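Local coordinates for possible acyl-[acyl-carrier protein] desaturase DESA2 (acyl-[acp] desaturase) (stearoyl-acp desaturase) (Mycobacterium tuberculosis, PDB 1ZA0) that probably introduces double bonds into acyl chains carried on acyl carrier protein, using a two-iron centre, in mycobacterial fatty acid biosynthesis, at residues D67-L72 with I112-Y117; T147-L152 with T201-Y206; A213-R218 with D256-W261. All blocks are in the same frame, centred on the assembly; numbering follows the deposited sequence.

Contact 1: residues D67-L72 with I112-Y117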
loop_
_atom_site.group_PDB
_atom_site.type_symbol
_atom_site.label_atom_id
_atom_site.label_comp_id
_atom_site.label_asym_id
_atom_site.label_seq_id
_atom_site.Cartn_x
_atom_site.Cartn_y
_atom_site.Cartn_z
ATOM N N ASP A 67 -7.859 -4.273 12.473
ATOM C CA ASP A 67 -6.460 -4.587 12.496
ATOM C C ASP A 67 -5.823 -4.262 11.141
ATOM O O ASP A 67 -4.745 -3.660 11.081
ATOM C CB ASP A 67 -6.199 -6.066 12.770
ATOM C CG ASP A 67 -6.491 -6.505 14.228
ATOM O OD1 ASP A 67 -6.728 -5.642 15.109
ATOM O OD2 ASP A 67 -6.487 -7.724 14.522
ATOM N N ALA A 68 -6.463 -4.717 10.058
ATOM C CA ALA A 68 -5.972 -4.455 8.683
ATOM C C ALA A 68 -5.835 -2.926 8.437
ATOM O O ALA A 68 -4.841 -2.462 7.850
ATOM C CB ALA A 68 -6.870 -5.074 7.685
ATOM N N CYS A 69 -6.813 -2.166 8.899
ATOM C CA CYS A 69 -6.792 -0.728 8.702
ATOM C C CYS A 69 -5.647 -0.035 9.506
ATOM O O CYS A 69 -5.090 0.923 9.052
ATOM C CB CYS A 69 -8.119 -0.082 9.073
ATOM S SG CYS A 69 -9.460 -0.430 7.924
ATOM N N GLU A 70 -5.392 -0.504 10.711
ATOM C CA GLU A 70 -4.324 0.030 11.553
ATOM C C GLU A 70 -2.978 -0.251 10.959
ATOM O O GLU A 70 -2.129 0.626 10.943
ATOM C CB GLU A 70 -4.387 -0.514 12.979
ATOM C CG GLU A 70 -5.664 -0.097 13.661
ATOM C CD GLU A 70 -5.784 -0.588 15.083
ATOM O OE1 GLU A 70 -5.991 -1.795 15.344
ATOM O OE2 GLU A 70 -5.692 0.300 15.953
ATOM N N ILE A 71 -2.802 -1.453 10.395
ATOM C CA ILE A 71 -1.562 -1.761 9.684
ATOM C C ILE A 71 -1.361 -0.826 8.514
ATOM O O ILE A 71 -0.264 -0.289 8.330
ATOM C CB ILE A 71 -1.564 -3.249 9.213
ATOM C CG1 ILE A 71 -1.488 -4.169 10.427
ATOM C CG2 ILE A 71 -0.396 -3.504 8.177
ATOM C CD1 ILE A 71 -1.979 -5.600 10.104
ATOM N N LEU A 72 -2.427 -0.561 7.735
ATOM C CA LEU A 72 -2.319 0.333 6.568
ATOM C C LEU A 72 -1.939 1.750 6.953
ATOM O O LEU A 72 -1.096 2.447 6.300
ATOM C CB LEU A 72 -3.616 0.408 5.759
ATOM C CG LEU A 72 -3.907 -0.660 4.745
ATOM C CD1 LEU A 72 -5.306 -0.469 4.094
ATOM C CD2 LEU A 72 -2.798 -0.719 3.739
ATOM N N ILE A 112 -4.751 10.165 5.512
ATOM C CA ILE A 112 -5.713 11.090 6.101
ATOM C C ILE A 112 -7.084 10.436 6.151
ATOM O O ILE A 112 -7.796 10.534 7.169
ATOM C CB ILE A 112 -5.815 12.389 5.282
ATOM C CG1 ILE A 112 -4.482 13.194 5.331
ATOM C CG2 ILE A 112 -6.937 13.237 5.800
ATOM C CD1 ILE A 112 -4.407 14.209 4.074
ATOM N N ALA A 113 -7.492 9.831 5.024
ATOM C CA ALA A 113 -8.817 9.209 4.926
ATOM C C ALA A 113 -8.952 8.117 6.031
ATOM O O ALA A 113 -9.923 8.092 6.772
ATOM C CB ALA A 113 -9.026 8.563 3.600
ATOM N N LEU A 114 -7.953 7.245 6.147
ATOM C CA LEU A 114 -8.021 6.182 7.133
ATOM C C LEU A 114 -8.087 6.706 8.561
ATOM O O LEU A 114 -8.876 6.234 9.367
ATOM C CB LEU A 114 -6.844 5.225 7.020
ATOM C CG LEU A 114 -6.781 4.289 5.796
ATOM C CD1 LEU A 114 -5.325 3.852 5.609
ATOM C CD2 LEU A 114 -7.644 3.027 6.007
ATOM N N ARG A 115 -7.207 7.638 8.885
ATOM C CA ARG A 115 -7.187 8.203 10.233
ATOM C C ARG A 115 -8.497 8.874 10.599
ATOM O O ARG A 115 -9.035 8.598 11.668
ATOM C CB ARG A 115 -6.053 9.194 10.396
ATOM C CG ARG A 115 -5.848 9.737 11.795
ATOM C CD ARG A 115 -4.586 10.620 11.939
ATOM N NE ARG A 115 -3.379 9.828 11.882
ATOM C CZ ARG A 115 -2.962 9.036 12.847
ATOM N NH1 ARG A 115 -3.578 9.000 14.015
ATOM N NH2 ARG A 115 -1.870 8.320 12.666
ATOM N N GLU A 116 -8.981 9.738 9.714
ATOM C CA GLU A 116 -10.221 10.471 9.925
ATOM C C GLU A 116 -11.444 9.560 10.041
ATOM O O GLU A 116 -12.294 9.748 10.942
ATOM C CB GLU A 116 -10.425 11.565 8.892
ATOM C CG GLU A 116 -9.411 12.678 9.116
ATOM C CD GLU A 116 -9.502 13.857 8.142
ATOM O OE1 GLU A 116 -10.408 13.873 7.293
ATOM O OE2 GLU A 116 -8.598 14.727 8.241
ATOM N N TYR A 117 -11.523 8.548 9.195
ATOM C CA TYR A 117 -12.597 7.594 9.315
ATOM C C TYR A 117 -12.520 6.995 10.717
ATOM O O TYR A 117 -13.520 6.893 11.441
ATOM C CB TYR A 117 -12.493 6.485 8.268
ATOM C CG TYR A 117 -13.579 5.449 8.405
ATOM C CD1 TYR A 117 -14.707 5.482 7.617
ATOM C CD2 TYR A 117 -13.426 4.400 9.290
ATOM C CE1 TYR A 117 -15.739 4.495 7.763
ATOM C CE2 TYR A 117 -14.392 3.452 9.469
ATOM C CZ TYR A 117 -15.568 3.513 8.725
ATOM O OH TYR A 117 -16.505 2.485 8.895
#
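Leu114 reaches across from helix 95-121 and sets its two methyl branches against two residues one turn apart on helix 63-77, Cys69 and Leu72. The closer touch is made by CD1 of Leu114, which lies 3.8 Å from CB of Leu72, so this branch rests against the root of the partner leucine rather than its tip. The other branch, CD2 of Leu114, faces the sulfur: Cys69 SG is 4.4 Å from it, a looser van der Waals approach. The torsions of Leu114 aim the fork: CG lies opposite the carbonyl carbon (chi1 -70°) and CD1 extends away from CA (chi2 158°). No hydrogen bond spans the two segments, and all three touching residues are buried, so the fit is purely apolar. The backbones are nearest at Cys69 and Leu114, whose CA atoms are 7.2 Å apart, and the two segments run roughly antiparallel.

The second shell closes in from the other long helices. Leu72 leans on Phe165 and Cys166 of helix 148-172, while Leu114 packs on Ile182 and Ile185 of helix 176-206. Toward the outside, a salt bridge from Arg115 to Asp77 ties the same two helices together again.

The side chain of Leu72 is about 5 Å from that of Glu189 and about 9 Å from the bound manganese ion, and the side chain of Leu114 is about 5 Å from that of His110, a probable iron ligand. This is hydrophobic interior packing beside the metal centre of the four-helix bundle of type 2 fatty acid desaturases, members of the ferritin-like clan.

Contact 2: residues T147-L152 with T201-Y206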
loop_
_atom_site.group_PDB
_atom_site.type_symbol
_atom_site.label_atom_id
_atom_site.label_comp_id
_atom_site.label_asym_id
_atom_site.label_seq_id
_atom_site.Cartn_x
_atom_site.Cartn_y
_atom_site.Cartn_z
ATOM N N THR A 147 20.542 0.735 -4.610
ATOM C CA THR A 147 20.706 1.327 -5.945
ATOM C C THR A 147 19.386 1.835 -6.455
ATOM O O THR A 147 18.298 1.507 -5.889
ATOM C CB THR A 147 21.247 0.318 -6.982
ATOM O OG1 THR A 147 20.395 -0.834 -7.051
ATOM C CG2 THR A 147 22.699 -0.264 -6.589
ATOM N N GLN A 148 19.470 2.634 -7.521
ATOM C CA GLN A 148 18.268 3.158 -8.176
ATOM C C GLN A 148 17.348 2.022 -8.682
ATOM O O GLN A 148 16.150 2.158 -8.614
ATOM C CB GLN A 148 18.590 4.101 -9.345
ATOM N N VAL A 149 17.932 0.926 -9.150
ATOM C CA VAL A 149 17.207 -0.167 -9.790
ATOM C C VAL A 149 16.607 -1.011 -8.714
ATOM O O VAL A 149 15.461 -1.386 -8.808
ATOM C CB VAL A 149 18.111 -1.027 -10.744
ATOM C CG1 VAL A 149 17.447 -2.341 -11.169
ATOM C CG2 VAL A 149 18.476 -0.197 -11.963
ATOM N N GLU A 150 17.391 -1.298 -7.695
ATOM C CA GLU A 150 16.921 -1.940 -6.486
ATOM C C GLU A 150 15.706 -1.235 -5.857
ATOM O O GLU A 150 14.791 -1.908 -5.391
ATOM C CB GLU A 150 18.044 -2.049 -5.466
ATOM C CG GLU A 150 18.898 -3.293 -5.649
ATOM C CD GLU A 150 20.196 -3.293 -4.803
ATOM O OE1 GLU A 150 20.513 -2.291 -4.147
ATOM O OE2 GLU A 150 20.897 -4.310 -4.825
ATOM N N THR A 151 15.680 0.079 -5.951
ATOM C CA THR A 151 14.663 0.895 -5.351
ATOM C C THR A 151 13.372 0.770 -6.186
ATOM O O THR A 151 12.262 0.693 -5.607
ATOM C CB THR A 151 15.139 2.388 -5.261
ATOM O OG1 THR A 151 16.189 2.527 -4.279
ATOM C CG2 THR A 151 14.072 3.296 -4.729
ATOM N N LEU A 152 13.510 0.799 -7.534
ATOM C CA LEU A 152 12.342 0.738 -8.392
ATOM C C LEU A 152 11.730 -0.638 -8.295
ATOM O O LEU A 152 10.517 -0.756 -8.314
ATOM C CB LEU A 152 12.649 1.126 -9.849
ATOM C CG LEU A 152 13.119 2.554 -10.099
ATOM C CD1 LEU A 152 13.714 2.729 -11.591
ATOM C CD2 LEU A 152 11.992 3.547 -9.837
ATOM N N THR A 201 10.285 -2.361 -16.135
ATOM C CA THR A 201 10.340 -2.923 -17.492
ATOM C C THR A 201 11.431 -2.200 -18.310
ATOM O O THR A 201 12.177 -2.884 -18.965
ATOM C CB THR A 201 8.945 -2.822 -18.157
ATOM O OG1 THR A 201 8.057 -3.709 -17.452
ATOM C CG2 THR A 201 8.975 -3.336 -19.617
ATOM N N HIS A 202 11.481 -0.860 -18.313
ATOM C CA HIS A 202 12.531 -0.147 -19.028
ATOM C C HIS A 202 13.925 -0.464 -18.472
ATOM O O HIS A 202 14.858 -0.594 -19.253
ATOM C CB HIS A 202 12.248 1.344 -19.143
ATOM C CG HIS A 202 13.172 2.068 -20.095
ATOM N ND1 HIS A 202 13.175 1.850 -21.459
ATOM C CD2 HIS A 202 14.152 2.989 -19.869
ATOM C CE1 HIS A 202 14.103 2.604 -22.034
ATOM N NE2 HIS A 202 14.720 3.298 -21.094
ATOM N N CYS A 203 14.047 -0.728 -17.160
ATOM C CA CYS A 203 15.311 -1.146 -16.563
ATOM C C CYS A 203 15.721 -2.519 -17.054
ATOM O O CYS A 203 16.938 -2.786 -17.300
ATOM C CB CYS A 203 15.291 -1.169 -15.031
ATOM S SG CYS A 203 15.076 0.395 -14.246
ATOM N N LEU A 204 14.763 -3.448 -17.147
ATOM C CA LEU A 204 15.034 -4.736 -17.725
ATOM C C LEU A 204 15.540 -4.645 -19.171
ATOM O O LEU A 204 16.313 -5.494 -19.563
ATOM C CB LEU A 204 13.840 -5.707 -17.703
ATOM C CG LEU A 204 13.580 -6.488 -16.431
ATOM C CD1 LEU A 204 12.113 -7.001 -16.460
ATOM C CD2 LEU A 204 14.600 -7.604 -16.217
ATOM N N ASP A 205 15.060 -3.679 -19.933
ATOM C CA ASP A 205 15.520 -3.423 -21.319
ATOM C C ASP A 205 16.931 -2.740 -21.428
ATOM O O ASP A 205 17.759 -3.138 -22.235
ATOM C CB ASP A 205 14.478 -2.554 -22.016
ATOM C CG ASP A 205 13.115 -3.214 -22.090
ATOM O OD1 ASP A 205 13.033 -4.425 -21.887
ATOM O OD2 ASP A 205 12.068 -2.635 -22.352
ATOM N N TYR A 206 17.191 -1.738 -20.583
ATOM C CA TYR A 206 18.437 -0.994 -20.564
ATOM C C TYR A 206 19.589 -1.699 -19.849
ATOM O O TYR A 206 20.739 -1.722 -20.345
ATOM C CB TYR A 206 18.169 0.389 -19.966
ATOM C CG TYR A 206 19.446 1.241 -19.754
ATOM C CD1 TYR A 206 20.324 1.549 -20.822
ATOM C CD2 TYR A 206 19.747 1.765 -18.495
ATOM C CE1 TYR A 206 21.483 2.343 -20.616
ATOM C CE2 TYR A 206 20.889 2.545 -18.284
ATOM C CZ TYR A 206 21.746 2.827 -19.337
ATOM O OH TYR A 206 22.816 3.640 -19.060
#
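In the antiparallel helical hairpin of the desaturase bundle, where helix 148-172 is followed after a short turn by helix 176-206, Cys203 meets Val149 and Leu152 at the end remote from that turn. One sulfur does all the touching on its side. SG of Cys203 sits 3.8 Å from CD1 of Leu152 and 4.1 Å from CG2 of Val149, facing both of these residues, one helical turn apart. The cysteine holds SG opposite its carbonyl carbon (chi1 -65°), and this carries the sulfur out across the gap to the other helix. Backbones come nearest at Val149 and Cys203, with 7.1 Å between their CA atoms, and the three touching residues are buried.

Val149 also touches Glu210 and Thr211 of helix 208-221, and Leu152 packs further along the partner helix, on Phe196, Leu199 and Val200. The metal site is further along, with the manganese ion about 13 Å from the side chain of Leu152.

At the start of helix 148-172, Thr147 is the N-cap and forms a capping box with Glu150. Glu150 N donates to Thr147 OG1 at 3.1 Å (156° at the hydrogen), and in return Thr147 N donates to Glu150 OE1, also at 3.1 Å, on the anti side of the carboxylate and 29° out of its plane. The carbonyl oxygen of Thr147 is gripped twice: Thr151 OG1, at 2.8 Å from Thr147 O, and Thr151 N, at 3.0 Å from that same oxygen, approach from opposite faces of its plane.

Contact 3: residues A213-R218 with D256-W261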
loop_
_atom_site.group_PDB
_atom_site.type_symbol
_atom_site.label_atom_id
_atom_site.label_comp_id
_atom_site.label_asym_id
_atom_site.label_seq_id
_atom_site.Cartn_x
_atom_site.Cartn_y
_atom_site.Cartn_z
ATOM N N ALA A 213 18.917 -9.370 -11.048
ATOM C CA ALA A 213 19.517 -9.606 -9.748
ATOM C C ALA A 213 18.747 -8.894 -8.649
ATOM O O ALA A 213 18.596 -9.437 -7.600
ATOM C CB ALA A 213 20.994 -9.127 -9.729
ATOM N N ALA A 214 18.319 -7.673 -8.918
ATOM C CA ALA A 214 17.509 -6.928 -7.979
ATOM C C ALA A 214 16.171 -7.658 -7.730
ATOM O O ALA A 214 15.750 -7.791 -6.594
ATOM C CB ALA A 214 17.319 -5.530 -8.452
ATOM N N ILE A 215 15.557 -8.214 -8.765
ATOM C CA ILE A 215 14.286 -8.891 -8.603
ATOM C C ILE A 215 14.476 -10.150 -7.798
ATOM O O ILE A 215 13.662 -10.469 -6.893
ATOM C CB ILE A 215 13.624 -9.170 -9.996
ATOM C CG1 ILE A 215 13.252 -7.858 -10.679
ATOM C CG2 ILE A 215 12.421 -10.108 -9.813
ATOM C CD1 ILE A 215 12.917 -7.974 -12.180
ATOM N N ALA A 216 15.565 -10.868 -8.072
ATOM C CA ALA A 216 15.879 -12.079 -7.302
ATOM C C ALA A 216 16.057 -11.793 -5.824
ATOM O O ALA A 216 15.493 -12.487 -4.982
ATOM C CB ALA A 216 17.149 -12.779 -7.868
ATOM N N ALA A 217 16.783 -10.737 -5.511
ATOM C CA ALA A 217 17.101 -10.419 -4.103
ATOM C C ALA A 217 15.851 -9.964 -3.309
ATOM O O ALA A 217 15.658 -10.378 -2.166
ATOM C CB ALA A 217 18.195 -9.363 -4.048
ATOM N N ARG A 218 15.004 -9.116 -3.916
ATOM C CA ARG A 218 13.718 -8.734 -3.328
ATOM C C ARG A 218 12.782 -9.918 -3.166
ATOM O O ARG A 218 12.202 -10.089 -2.103
ATOM C CB ARG A 218 13.067 -7.623 -4.132
ATOM C CG ARG A 218 13.719 -6.285 -3.917
ATOM C CD ARG A 218 14.005 -5.866 -2.381
ATOM N NE ARG A 218 15.353 -5.287 -2.297
ATOM C CZ ARG A 218 16.512 -5.944 -2.041
ATOM N NH1 ARG A 218 17.638 -5.258 -2.067
ATOM N NH2 ARG A 218 16.577 -7.235 -1.727
ATOM N N ASP A 256 3.375 -13.945 -9.536
ATOM C CA ASP A 256 2.655 -13.179 -10.537
ATOM C C ASP A 256 3.422 -11.949 -11.055
ATOM O O ASP A 256 3.306 -11.616 -12.215
ATOM C CB ASP A 256 1.300 -12.698 -10.034
ATOM C CG ASP A 256 0.376 -13.816 -9.533
ATOM O OD1 ASP A 256 0.528 -14.997 -9.928
ATOM O OD2 ASP A 256 -0.561 -13.535 -8.730
ATOM N N ARG A 257 4.149 -11.258 -10.204
ATOM C CA ARG A 257 4.835 -10.059 -10.627
ATOM C C ARG A 257 6.016 -10.448 -11.545
ATOM O O ARG A 257 6.269 -9.808 -12.557
ATOM C CB ARG A 257 5.298 -9.286 -9.400
ATOM C CG ARG A 257 6.044 -8.028 -9.654
ATOM C CD ARG A 257 5.226 -7.027 -10.339
ATOM N NE ARG A 257 5.435 -7.074 -11.782
ATOM C CZ ARG A 257 4.716 -6.408 -12.631
ATOM N NH1 ARG A 257 3.714 -5.626 -12.205
ATOM N NH2 ARG A 257 5.010 -6.467 -13.920
ATOM N N ILE A 258 6.710 -11.492 -11.182
ATOM C CA ILE A 258 7.853 -11.994 -12.003
ATOM C C ILE A 258 7.335 -12.409 -13.367
ATOM O O ILE A 258 7.902 -12.031 -14.387
ATOM C CB ILE A 258 8.522 -13.169 -11.263
ATOM C CG1 ILE A 258 9.308 -12.634 -10.090
ATOM C CG2 ILE A 258 9.460 -13.991 -12.219
ATOM C CD1 ILE A 258 9.718 -13.649 -9.104
ATOM N N THR A 259 6.217 -13.134 -13.358
ATOM C CA THR A 259 5.551 -13.622 -14.542
ATOM C C THR A 259 5.115 -12.476 -15.440
ATOM O O THR A 259 5.350 -12.518 -16.657
ATOM C CB THR A 259 4.334 -14.557 -14.125
ATOM O OG1 THR A 259 4.820 -15.696 -13.376
ATOM C CG2 THR A 259 3.575 -15.136 -15.317
ATOM N N ALA A 260 4.517 -11.435 -14.844
ATOM C CA ALA A 260 4.024 -10.287 -15.571
ATOM C C ALA A 260 5.170 -9.491 -16.247
ATOM O O ALA A 260 4.910 -8.784 -17.202
ATOM C CB ALA A 260 3.216 -9.382 -14.644
ATOM N N TRP A 261 6.403 -9.558 -15.711
ATOM C CA TRP A 261 7.609 -9.034 -16.399
ATOM C C TRP A 261 8.166 -9.961 -17.485
ATOM O O TRP A 261 9.196 -9.667 -18.076
ATOM C CB TRP A 261 8.762 -8.689 -15.392
ATOM C CG TRP A 261 8.549 -7.331 -14.687
ATOM C CD1 TRP A 261 8.174 -6.160 -15.250
ATOM C CD2 TRP A 261 8.739 -7.078 -13.308
ATOM N NE1 TRP A 261 8.088 -5.170 -14.302
ATOM C CE2 TRP A 261 8.452 -5.719 -13.087
ATOM C CE3 TRP A 261 9.126 -7.873 -12.227
ATOM C CZ2 TRP A 261 8.480 -5.163 -11.837
ATOM C CZ3 TRP A 261 9.218 -7.329 -11.018
ATOM C CH2 TRP A 261 8.889 -5.964 -10.807
#
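The indole of Trp261 meets Ile215 on a slant, while one of its faces is taken by Arg257, whose NE stands 3.4 Å above the ring plane and over its centre. Ile215 comes in at the six-membered ring: its CD1 is 3.8 Å from CE3 of Trp261, and its CG1 is 4.1 Å from CZ3 of Trp261. The second branch of the isoleucine is used elsewhere, for Ile215 CG2 lies 4.0 Å from CG1 of Ile258. With CG1 opposite the carbonyl carbon (chi1 -66°), Ile215 divides its branches between the two partners. The two isoleucines run alongside each other in opposing senses.

Outside the segments, Trp261 NE1 donates to Ala197 O of helix 176-206, and Arg257 is held by a salt bridge from NH1 to Glu193 OE2. Trp261 also packs on Ala156 of helix 148-172.

Across the two segments the contact is apolar, with no hydrogen bond. The polar bonds of Trp261 and Arg257 instead join residues 257 and 261 to helix 176-206 of the bundle; the Trp261 NE1 bond to Ala197 O and the Arg257 NE over the ring probably limit the rotation of the indole that Ile215 meets.

All three contacts are buried and apolar, but lie at different distances from the chain's centre. Contact 1 lies nearest it, joining bundle helices near the metal site; contacts 2 and 3 are on the opposite side of that centre. Contact 2 also joins bundle helices, whereas contact 3 pairs two segments packed against the bundle. No two contacts share a helix, but helix 176-206 of contact 2 is followed directly by helix 208-221 of contact 3, and these contacts touch: Thr201 OG1 is 3.3 Å from Trp261 CD1, and Glu150 CG is 3.9 Å from Ala214 CB. Contact 1 is methyl against methylene and sulfur, contact 2 sulfur against methyls, contact 3 aliphatic against aliphatic and aromatic.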